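PDB 3A31: threonine--tRNA ligase catalytic subunit from Aeropyrum pernix, which probably activates L-threonine with ATP and transfers it to the acceptor end of tRNA(Thr), working as a zinc-dependent homodimer without an editing domain of its own. Local coordinates for residues Lys108-Pro113 with Val142-Pro147; Ser199-Val204 with Phe263-Glu268; Glu183-Val188 with Ala312-Ile317. One frame throughout, in Å; residues are numbered along the deposited sequence.

All three contacts lie in the class II synthetase core and reach its large mixed sheet, but only contact 1 takes part in binding the zinc ion. It holds one of the metal ligands, Cys-112, while the side chains of Phe-263 in contact 2 and Leu-313 in contact 3 each lie about 13 Å from the ion. Contacts 2 and 3 are neighbours, their centres about 14 Å apart, and they touch where Phe-202 CZ comes 4.0 Å from Met-185 CG. Contact 1 stays apart, its nearest atoms about 7 Å from contact 3 and about 16 Å from contact 2. In sequence, contact 2 is nested inside the loop that contact 3 closes.

Contact 1: residues Lys108-Pro113 with Val142-Pro147. With ZN (zinc ion), chain D.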
loop_
_atom_site.group_PDB
_atom_site.type_symbol
_atom_site.label_atom_id
_atom_site.label_comp_id
_atom_site.label_asym_id
_atom_site.label_seq_id
_atom_site.Cartn_x
_atom_site.Cartn_y
_atom_site.Cartn_z
ATOM N N LYS A 108 15.567 9.207 -0.032
ATOM C CA LYS A 108 16.155 7.887 0.122
ATOM C C LYS A 108 16.443 7.261 -1.242
ATOM O O LYS A 108 15.539 7.148 -2.092
ATOM C CB LYS A 108 15.170 7.055 0.976
ATOM C CG LYS A 108 15.177 5.557 0.881
ATOM C CD LYS A 108 14.163 4.897 1.874
ATOM C CE LYS A 108 12.812 4.620 1.265
ATOM N NZ LYS A 108 11.817 3.882 2.216
ATOM N N PRO A 109 17.701 6.866 -1.495
ATOM C CA PRO A 109 17.899 6.092 -2.729
ATOM C C PRO A 109 17.856 4.601 -2.511
ATOM O O PRO A 109 17.825 3.837 -3.478
ATOM C CB PRO A 109 19.308 6.505 -3.162
ATOM C CG PRO A 109 20.042 6.645 -1.897
ATOM C CD PRO A 109 18.990 7.124 -0.820
HETATM N N MSE A 110 17.881 4.170 -1.263
HETATM C CA MSE A 110 17.840 2.729 -0.960
HETATM C C MSE A 110 17.267 2.581 0.407
HETATM O O MSE A 110 17.277 3.563 1.173
HETATM C CB MSE A 110 19.243 2.139 -0.973
HETATM C CG MSE A 110 20.265 2.857 -0.067
HETATM SE SE MSE A 110 22.127 2.196 -0.455
HETATM C CE MSE A 110 21.827 1.448 -2.298
ATOM N N ASN A 111 16.774 1.377 0.710
ATOM C CA ASN A 111 16.047 1.053 1.973
ATOM C C ASN A 111 16.940 0.431 3.034
ATOM O O ASN A 111 16.631 0.508 4.225
ATOM C CB ASN A 111 14.938 0.024 1.717
ATOM C CG ASN A 111 13.886 0.525 0.792
ATOM O OD1 ASN A 111 13.636 -0.075 -0.238
ATOM N ND2 ASN A 111 13.269 1.638 1.136
ATOM N N CYS A 112 18.012 -0.224 2.573
ATOM C CA CYS A 112 18.967 -1.024 3.401
ATOM C C CYS A 112 19.354 -0.461 4.805
ATOM O O CYS A 112 19.304 -1.215 5.812
ATOM C CB CYS A 112 20.235 -1.405 2.578
ATOM S SG CYS A 112 20.104 -1.043 0.704
ATOM N N PRO A 113 19.818 0.817 4.862
ATOM C CA PRO A 113 20.148 1.446 6.125
ATOM C C PRO A 113 18.978 1.502 7.092
ATOM O O PRO A 113 19.161 1.228 8.317
ATOM C CB PRO A 113 20.563 2.854 5.684
ATOM C CG PRO A 113 21.159 2.666 4.303
ATOM C CD PRO A 113 20.175 1.704 3.715
ATOM N N VAL A 142 12.059 4.550 -3.880
ATOM C CA VAL A 142 13.418 5.037 -3.957
ATOM C C VAL A 142 13.612 6.039 -5.097
ATOM O O VAL A 142 12.946 5.983 -6.140
ATOM C CB VAL A 142 14.434 3.861 -4.033
ATOM C CG1 VAL A 142 14.377 3.000 -2.765
ATOM C CG2 VAL A 142 14.206 3.002 -5.205
ATOM N N HIS A 143 14.501 6.995 -4.879
ATOM C CA HIS A 143 14.801 7.999 -5.866
ATOM C C HIS A 143 16.294 8.124 -6.102
ATOM O O HIS A 143 17.088 8.125 -5.166
ATOM C CB HIS A 143 14.240 9.338 -5.438
ATOM C CG HIS A 143 12.760 9.350 -5.374
ATOM N ND1 HIS A 143 12.058 8.826 -4.303
ATOM C CD2 HIS A 143 11.841 9.784 -6.262
ATOM C CE1 HIS A 143 10.766 8.972 -4.523
ATOM N NE2 HIS A 143 10.608 9.532 -5.714
ATOM N N ARG A 144 16.669 8.247 -7.368
ATOM C CA ARG A 144 18.060 8.322 -7.727
ATOM C C ARG A 144 18.182 9.326 -8.827
ATOM O O ARG A 144 17.264 9.508 -9.637
ATOM C CB ARG A 144 18.547 6.952 -8.207
ATOM C CG ARG A 144 18.406 5.943 -7.118
ATOM C CD ARG A 144 18.893 4.576 -7.531
ATOM N NE ARG A 144 18.790 3.687 -6.383
ATOM C CZ ARG A 144 18.981 2.383 -6.426
ATOM N NH1 ARG A 144 19.298 1.793 -7.573
ATOM N NH2 ARG A 144 18.826 1.662 -5.316
ATOM N N TYR A 145 19.342 9.962 -8.869
ATOM C CA TYR A 145 19.701 10.803 -9.984
ATOM C C TYR A 145 19.845 10.024 -11.267
ATOM O O TYR A 145 20.620 9.090 -11.355
ATOM C CB TYR A 145 21.022 11.517 -9.718
ATOM C CG TYR A 145 21.395 12.350 -10.893
ATOM C CD1 TYR A 145 20.609 13.419 -11.248
ATOM C CD2 TYR A 145 22.503 12.045 -11.681
ATOM C CE1 TYR A 145 20.899 14.175 -12.329
ATOM C CE2 TYR A 145 22.813 12.830 -12.798
ATOM C CZ TYR A 145 21.989 13.888 -13.090
ATOM O OH TYR A 145 22.203 14.701 -14.167
ATOM N N GLU A 146 19.101 10.409 -12.277
ATOM C CA GLU A 146 19.375 9.913 -13.586
ATOM C C GLU A 146 19.438 11.085 -14.542
ATOM O O GLU A 146 18.534 11.952 -14.537
ATOM C CB GLU A 146 18.300 8.936 -14.011
ATOM C CG GLU A 146 18.246 7.673 -13.165
ATOM C CD GLU A 146 19.436 6.747 -13.388
ATOM O OE1 GLU A 146 20.232 6.985 -14.342
ATOM O OE2 GLU A 146 19.560 5.767 -12.596
ATOM N N PRO A 147 20.491 11.122 -15.388
ATOM C CA PRO A 147 20.585 12.211 -16.395
ATOM C C PRO A 147 19.409 12.128 -17.392
ATOM O O PRO A 147 18.896 11.029 -17.643
ATOM C CB PRO A 147 21.940 11.952 -17.088
ATOM C CG PRO A 147 22.344 10.565 -16.730
ATOM C CD PRO A 147 21.605 10.160 -15.472
HETATM ZN ZN ZN D . 19.575 -3.322 0.158
HETATM O O HOH W 1 12.591 7.708 -1.987
#
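Arg-144 reaches across to the carbonyl oxygen of Pro-109 and grips it side-on with two nitrogens. The arginine opens the Arg-x-Glu signature of motif 2, the antiparallel strand-loop-strand of class II synthetases, whose first strand ends here. Its CG lies anti to the carbonyl carbon (chi1 -61°), and the chain then runs extended to NE, which brings the guanidinium edge-on to its acceptor. NE stands 3.1 Å and NH2 3.0 Å from Pro-109 O, which lies in the guanidinium plane, although both donors are tilted by about 20° from the carbonyl plane. The paired bonds probably help hold the guanidinium in line with that oxygen, while CG of Arg-144 passes alongside CB of Pro-109 at 4.1 Å. Val-142 packs against the same peptide, its CB 3.4 Å from Pro-109 O, and its CG1 continues to CA of Met-110 (a selenomethionine in this crystal). One residue earlier, Lys-108 O accepts the backbone N-H of His-143 at 3.0 Å and also takes a bond from a water. The ammonium of Lys-108 turns elsewhere, to Thr-73 OG1 and Pro-74 O. The loop thus pinned to motif 2 leads into the helix of Cys-112, which shares the zinc ion with His-166 and His-310; its SG lies 2.4 Å from the metal. In the plane of the His-143 ring, the bridging water sits 2.6 Å from ND1.

Contact 2: residues Ser199-Val204 with Phe263-Glu268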
loop_
_atom_site.group_PDB
_atom_site.type_symbol
_atom_site.label_atom_id
_atom_site.label_comp_id
_atom_site.label_asym_id
_atom_site.label_seq_id
_atom_site.Cartn_x
_atom_site.Cartn_y
_atom_site.Cartn_z
ATOM N N SER A 199 13.697 -25.244 -17.266
ATOM C CA SER A 199 15.000 -25.392 -17.891
ATOM C C SER A 199 15.120 -24.658 -19.233
ATOM O O SER A 199 16.204 -24.218 -19.605
ATOM C CB SER A 199 15.392 -26.871 -17.999
ATOM O OG SER A 199 14.630 -27.516 -18.982
ATOM N N GLU A 200 13.986 -24.481 -19.907
ATOM C CA GLU A 200 13.907 -23.831 -21.221
ATOM C C GLU A 200 13.766 -22.310 -21.148
ATOM O O GLU A 200 13.991 -21.601 -22.157
ATOM C CB GLU A 200 12.691 -24.373 -22.013
ATOM C CG GLU A 200 12.855 -25.757 -22.679
ATOM C CD GLU A 200 13.773 -25.676 -23.910
ATOM O OE1 GLU A 200 13.380 -24.992 -24.927
ATOM O OE2 GLU A 200 14.896 -26.288 -23.840
ATOM N N THR A 201 13.360 -21.797 -19.995
ATOM C CA THR A 201 13.011 -20.370 -19.913
ATOM C C THR A 201 13.813 -19.620 -18.886
ATOM O O THR A 201 13.664 -18.430 -18.759
ATOM C CB THR A 201 11.522 -20.155 -19.590
ATOM O OG1 THR A 201 11.254 -20.467 -18.197
ATOM C CG2 THR A 201 10.622 -20.968 -20.559
ATOM N N PHE A 202 14.670 -20.297 -18.133
ATOM C CA PHE A 202 15.255 -19.595 -16.995
ATOM C C PHE A 202 16.724 -19.921 -16.818
ATOM O O PHE A 202 17.121 -21.027 -17.088
ATOM C CB PHE A 202 14.449 -19.896 -15.708
ATOM C CG PHE A 202 14.483 -18.784 -14.685
ATOM C CD1 PHE A 202 13.674 -17.645 -14.837
ATOM C CD2 PHE A 202 15.306 -18.882 -13.560
ATOM C CE1 PHE A 202 13.706 -16.631 -13.914
ATOM C CE2 PHE A 202 15.347 -17.860 -12.626
ATOM C CZ PHE A 202 14.549 -16.731 -12.810
ATOM N N LYS A 203 17.489 -18.955 -16.315
ATOM C CA LYS A 203 18.914 -19.062 -16.120
ATOM C C LYS A 203 19.312 -18.315 -14.823
ATOM O O LYS A 203 18.767 -17.274 -14.484
ATOM C CB LYS A 203 19.588 -18.470 -17.380
ATOM C CG LYS A 203 21.024 -18.058 -17.283
ATOM C CD LYS A 203 21.673 -18.107 -18.673
ATOM C CE LYS A 203 21.688 -16.723 -19.333
ATOM N NZ LYS A 203 22.272 -16.692 -20.714
ATOM N N VAL A 204 20.264 -18.854 -14.086
ATOM C CA VAL A 204 20.739 -18.235 -12.880
ATOM C C VAL A 204 22.219 -17.852 -13.146
ATOM O O VAL A 204 23.006 -18.705 -13.575
ATOM C CB VAL A 204 20.599 -19.237 -11.724
ATOM C CG1 VAL A 204 21.536 -18.909 -10.562
ATOM C CG2 VAL A 204 19.168 -19.289 -11.237
ATOM N N PHE A 263 18.694 -13.456 -11.443
ATOM C CA PHE A 263 17.577 -14.201 -12.026
ATOM C C PHE A 263 17.335 -13.744 -13.459
ATOM O O PHE A 263 17.074 -12.556 -13.710
ATOM C CB PHE A 263 16.260 -13.945 -11.240
ATOM C CG PHE A 263 16.316 -14.321 -9.789
ATOM C CD1 PHE A 263 16.669 -15.621 -9.403
ATOM C CD2 PHE A 263 15.950 -13.382 -8.801
ATOM C CE1 PHE A 263 16.680 -15.970 -8.055
ATOM C CE2 PHE A 263 15.954 -13.712 -7.479
ATOM C CZ PHE A 263 16.307 -14.989 -7.079
ATOM N N ILE A 264 17.375 -14.682 -14.396
ATOM C CA ILE A 264 17.226 -14.300 -15.787
ATOM C C ILE A 264 16.222 -15.152 -16.497
ATOM O O ILE A 264 16.308 -16.383 -16.514
ATOM C CB ILE A 264 18.583 -14.297 -16.525
ATOM C CG1 ILE A 264 19.537 -13.282 -15.874
ATOM C CG2 ILE A 264 18.406 -13.926 -18.020
ATOM C CD1 ILE A 264 20.939 -13.763 -15.853
HETATM N N MSE A 265 15.222 -14.493 -17.054
HETATM C CA MSE A 265 14.276 -15.182 -17.913
HETATM C C MSE A 265 14.855 -15.164 -19.331
HETATM O O MSE A 265 15.408 -14.152 -19.746
HETATM C CB MSE A 265 12.913 -14.493 -17.854
HETATM C CG MSE A 265 11.877 -15.047 -18.808
HETATM SE SE MSE A 265 10.131 -15.315 -17.869
HETATM C CE MSE A 265 10.704 -16.975 -16.952
HETATM N N MSE A 266 14.751 -16.295 -20.022
HETATM C CA MSE A 266 15.010 -16.405 -21.448
HETATM C C MSE A 266 13.719 -16.233 -22.258
HETATM O O MSE A 266 12.768 -16.997 -22.076
HETATM C CB MSE A 266 15.635 -17.767 -21.760
HETATM C CG MSE A 266 16.958 -17.990 -21.048
HETATM SE SE MSE A 266 18.191 -16.445 -21.273
HETATM C CE MSE A 266 18.385 -16.360 -23.277
ATOM N N VAL A 267 13.677 -15.224 -23.128
ATOM C CA VAL A 267 12.516 -14.994 -23.972
ATOM C C VAL A 267 12.895 -14.950 -25.451
ATOM O O VAL A 267 14.074 -14.933 -25.830
ATOM C CB VAL A 267 11.690 -13.705 -23.576
ATOM C CG1 VAL A 267 11.506 -13.601 -22.085
ATOM C CG2 VAL A 267 12.338 -12.452 -24.053
ATOM N N GLU A 268 11.870 -14.900 -26.290
ATOM C CA GLU A 268 12.074 -14.926 -27.740
ATOM C C GLU A 268 11.190 -13.916 -28.485
ATOM O O GLU A 268 10.029 -13.769 -28.144
ATOM C CB GLU A 268 11.870 -16.359 -28.264
ATOM C CG GLU A 268 12.470 -16.571 -29.621
ATOM C CD GLU A 268 12.853 -18.019 -29.924
ATOM O OE1 GLU A 268 14.088 -18.301 -30.085
ATOM O OE2 GLU A 268 11.921 -18.856 -30.026
#
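Lys-203 and Ile-264 form a hydrogen-bonded antiparallel pair, flanked by the non-hydrogen-bonded pairs Phe-202 with Met-265 and Val-204 with Phe-263, near one edge of the large mixed sheet of the class II synthetase catalytic core. Lys-203 N reaches Ile-264 O at 2.8 Å, and Ile-264 N returns a bond to Lys-203 O. Just before strand 202-207 begins, Thr-201 O accepts a bond from Met-266 N at 2.7 Å.

With CG anti to the backbone N (chi1 -151°), the Phe-202 ring swings across the partner strand, and Ile-264 O lies 3.4 Å above one face, toward the rim. Its apolar contacts are CE of Met-265, at the ring edge 3.7 Å from CD1, and Phe-263 CB, 3.6 Å from CZ. A serine in place of Phe-202 would probably open a gap between the CE of Met-265 and Phe-263 CB. On the face of Lys-203 and Ile-264, the lysine bends at chi3, its CE 4.0 Å from SE of Met-266, a selenomethionine, and its ammonium pairs with Glu-275.

Strand 246-250 flanks Lys-203 and Val-204, strand 273-283 lies beyond 260-268, and helix 174-192 covers the Phe-202 face through Phe-182 and Leu-189.

Contact 3: residues Glu183-Val188 with Ala312-Ile317; sequences EEMKLV and ALLGSI
Met-185, on a regular turn of helix 174-192, faces Leu-313, where the chain turns a corner; their CA atoms are 5.1 Å apart. The corner spans Leu-313, Leu-314 and Gly-315. At Gly-315 the backbone (phi 102°, psi -130°) would press a CB against the carbonyl oxygen of Leu-314. Ser-316 then N-caps the next helix, its OG bonded to the backbone N of Arg-319. Strand 306-316 running into helix 317-327 is the strand-helix pair of motif 3 of class II synthetases.

Leu-313 lies against the helix. Its CD1 lies 3.7 Å from Val-188 CG2 and 3.9 Å from Glu-184 CB, while CD2 meets the backbone of Met-185, 3.7 Å from its N. Met-185, a selenomethionine here, points its chain toward the corner, but the exact placing of its SE and CE is doubtful because the model is too tight there. Leu-314 CD2 meets Val-188 CG1 at 4.1 Å, the valine crossing both leucines at about a right angle.

Polar groups are served from outside: Asp-163 bonds to the N atoms of Leu-314 and Gly-315, and the carboxylate of Glu-184 turns to Tyr-68 and Arg-66. With apolar side chains meeting across the joint and the polar groups named paired elsewhere, the contact probably depends on close fit more than on directional bonds.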
loop_
_atom_site.group_PDB
_atom_site.type_symbol
_atom_site.label_atom_id
_atom_site.label_comp_id
_atom_site.label_asym_id
_atom_site.label_seq_id
_atom_site.Cartn_x
_atom_site.Cartn_y
_atom_site.Cartn_z
ATOM N N GLU A 183 12.872 -19.890 -4.698
ATOM C CA GLU A 183 11.535 -20.468 -4.699
ATOM C C GLU A 183 10.493 -19.348 -4.641
ATOM O O GLU A 183 9.412 -19.464 -5.233
ATOM C CB GLU A 183 11.329 -21.464 -3.532
ATOM C CG GLU A 183 12.027 -22.807 -3.705
ATOM C CD GLU A 183 11.449 -23.663 -4.873
ATOM O OE1 GLU A 183 10.607 -23.134 -5.654
ATOM O OE2 GLU A 183 11.831 -24.869 -5.004
ATOM N N GLU A 184 10.816 -18.277 -3.927
ATOM C CA GLU A 184 9.966 -17.128 -3.926
ATOM C C GLU A 184 9.819 -16.516 -5.323
ATOM O O GLU A 184 8.707 -16.242 -5.734
ATOM C CB GLU A 184 10.423 -16.150 -2.832
ATOM C CG GLU A 184 10.153 -16.809 -1.451
ATOM C CD GLU A 184 10.953 -16.315 -0.286
ATOM O OE1 GLU A 184 11.606 -15.268 -0.394
ATOM O OE2 GLU A 184 10.904 -17.004 0.765
HETATM N N MSE A 185 10.935 -16.367 -6.061
HETATM C CA MSE A 185 10.951 -15.785 -7.401
HETATM C C MSE A 185 10.059 -16.680 -8.250
HETATM O O MSE A 185 9.185 -16.201 -8.972
HETATM C CB MSE A 185 12.378 -15.827 -7.964
HETATM C CG MSE A 185 12.544 -15.519 -9.536
HETATM SE SE MSE A 185 12.731 -13.464 -9.437
HETATM C CE MSE A 185 10.946 -12.822 -10.062
ATOM N N LYS A 186 10.263 -17.992 -8.150
ATOM C CA LYS A 186 9.518 -18.864 -9.011
ATOM C C LYS A 186 7.997 -18.806 -8.742
ATOM O O LYS A 186 7.181 -18.695 -9.691
ATOM C CB LYS A 186 10.078 -20.281 -8.983
ATOM C CG LYS A 186 9.285 -21.301 -9.794
ATOM C CD LYS A 186 10.134 -22.589 -9.869
ATOM C CE LYS A 186 9.544 -23.679 -10.786
ATOM N NZ LYS A 186 8.251 -24.235 -10.234
ATOM N N LEU A 187 7.621 -18.850 -7.468
ATOM C CA LEU A 187 6.202 -18.646 -7.095
ATOM C C LEU A 187 5.563 -17.320 -7.610
ATOM O O LEU A 187 4.444 -17.347 -8.135
ATOM C CB LEU A 187 5.975 -18.815 -5.580
ATOM C CG LEU A 187 6.209 -20.211 -4.950
ATOM C CD1 LEU A 187 6.355 -20.123 -3.453
ATOM C CD2 LEU A 187 5.164 -21.291 -5.343
ATOM N N VAL A 188 6.235 -16.186 -7.466
ATOM C CA VAL A 188 5.675 -14.931 -7.937
ATOM C C VAL A 188 5.524 -14.923 -9.462
ATOM O O VAL A 188 4.458 -14.529 -10.009
ATOM C CB VAL A 188 6.493 -13.700 -7.429
ATOM C CG1 VAL A 188 5.952 -12.426 -7.962
ATOM C CG2 VAL A 188 6.348 -13.618 -5.928
ATOM N N ALA A 312 15.769 -8.797 -4.247
ATOM C CA ALA A 312 14.497 -8.401 -4.813
ATOM C C ALA A 312 14.142 -9.549 -5.733
ATOM O O ALA A 312 15.020 -10.138 -6.282
ATOM C CB ALA A 312 14.641 -7.128 -5.606
ATOM N N LEU A 313 12.866 -9.883 -5.883
ATOM C CA LEU A 313 12.430 -10.909 -6.840
ATOM C C LEU A 313 12.194 -10.216 -8.172
ATOM O O LEU A 313 12.790 -10.577 -9.115
ATOM C CB LEU A 313 11.120 -11.609 -6.383
ATOM C CG LEU A 313 11.065 -12.144 -4.960
ATOM C CD1 LEU A 313 9.780 -12.814 -4.748
ATOM C CD2 LEU A 313 12.176 -13.143 -4.747
ATOM N N LEU A 314 11.320 -9.207 -8.248
ATOM C CA LEU A 314 11.056 -8.467 -9.503
ATOM C C LEU A 314 12.185 -7.461 -9.821
ATOM O O LEU A 314 12.577 -7.318 -10.996
ATOM C CB LEU A 314 9.712 -7.730 -9.424
ATOM C CG LEU A 314 8.430 -8.493 -9.033
ATOM C CD1 LEU A 314 7.147 -7.629 -9.157
ATOM C CD2 LEU A 314 8.271 -9.728 -9.913
ATOM N N GLY A 315 12.675 -6.760 -8.786
ATOM C CA GLY A 315 13.692 -5.710 -8.958
ATOM C C GLY A 315 13.025 -4.347 -8.882
ATOM O O GLY A 315 12.254 -4.095 -7.984
ATOM N N SER A 316 13.281 -3.474 -9.843
ATOM C CA SER A 316 12.427 -2.336 -10.018
ATOM C C SER A 316 11.083 -2.842 -10.515
ATOM O O SER A 316 11.016 -3.539 -11.538
ATOM C CB SER A 316 13.007 -1.444 -11.058
ATOM O OG SER A 316 12.049 -0.493 -11.438
ATOM N N ILE A 317 10.005 -2.464 -9.820
ATOM C CA ILE A 317 8.635 -2.847 -10.232
ATOM C C ILE A 317 8.186 -2.176 -11.515
ATOM O O ILE A 317 7.549 -2.826 -12.387
ATOM C CB ILE A 317 7.591 -2.557 -9.151
ATOM C CG1 ILE A 317 7.824 -3.510 -7.992
ATOM C CG2 ILE A 317 6.184 -2.799 -9.717
ATOM C CD1 ILE A 317 7.465 -2.958 -6.700
#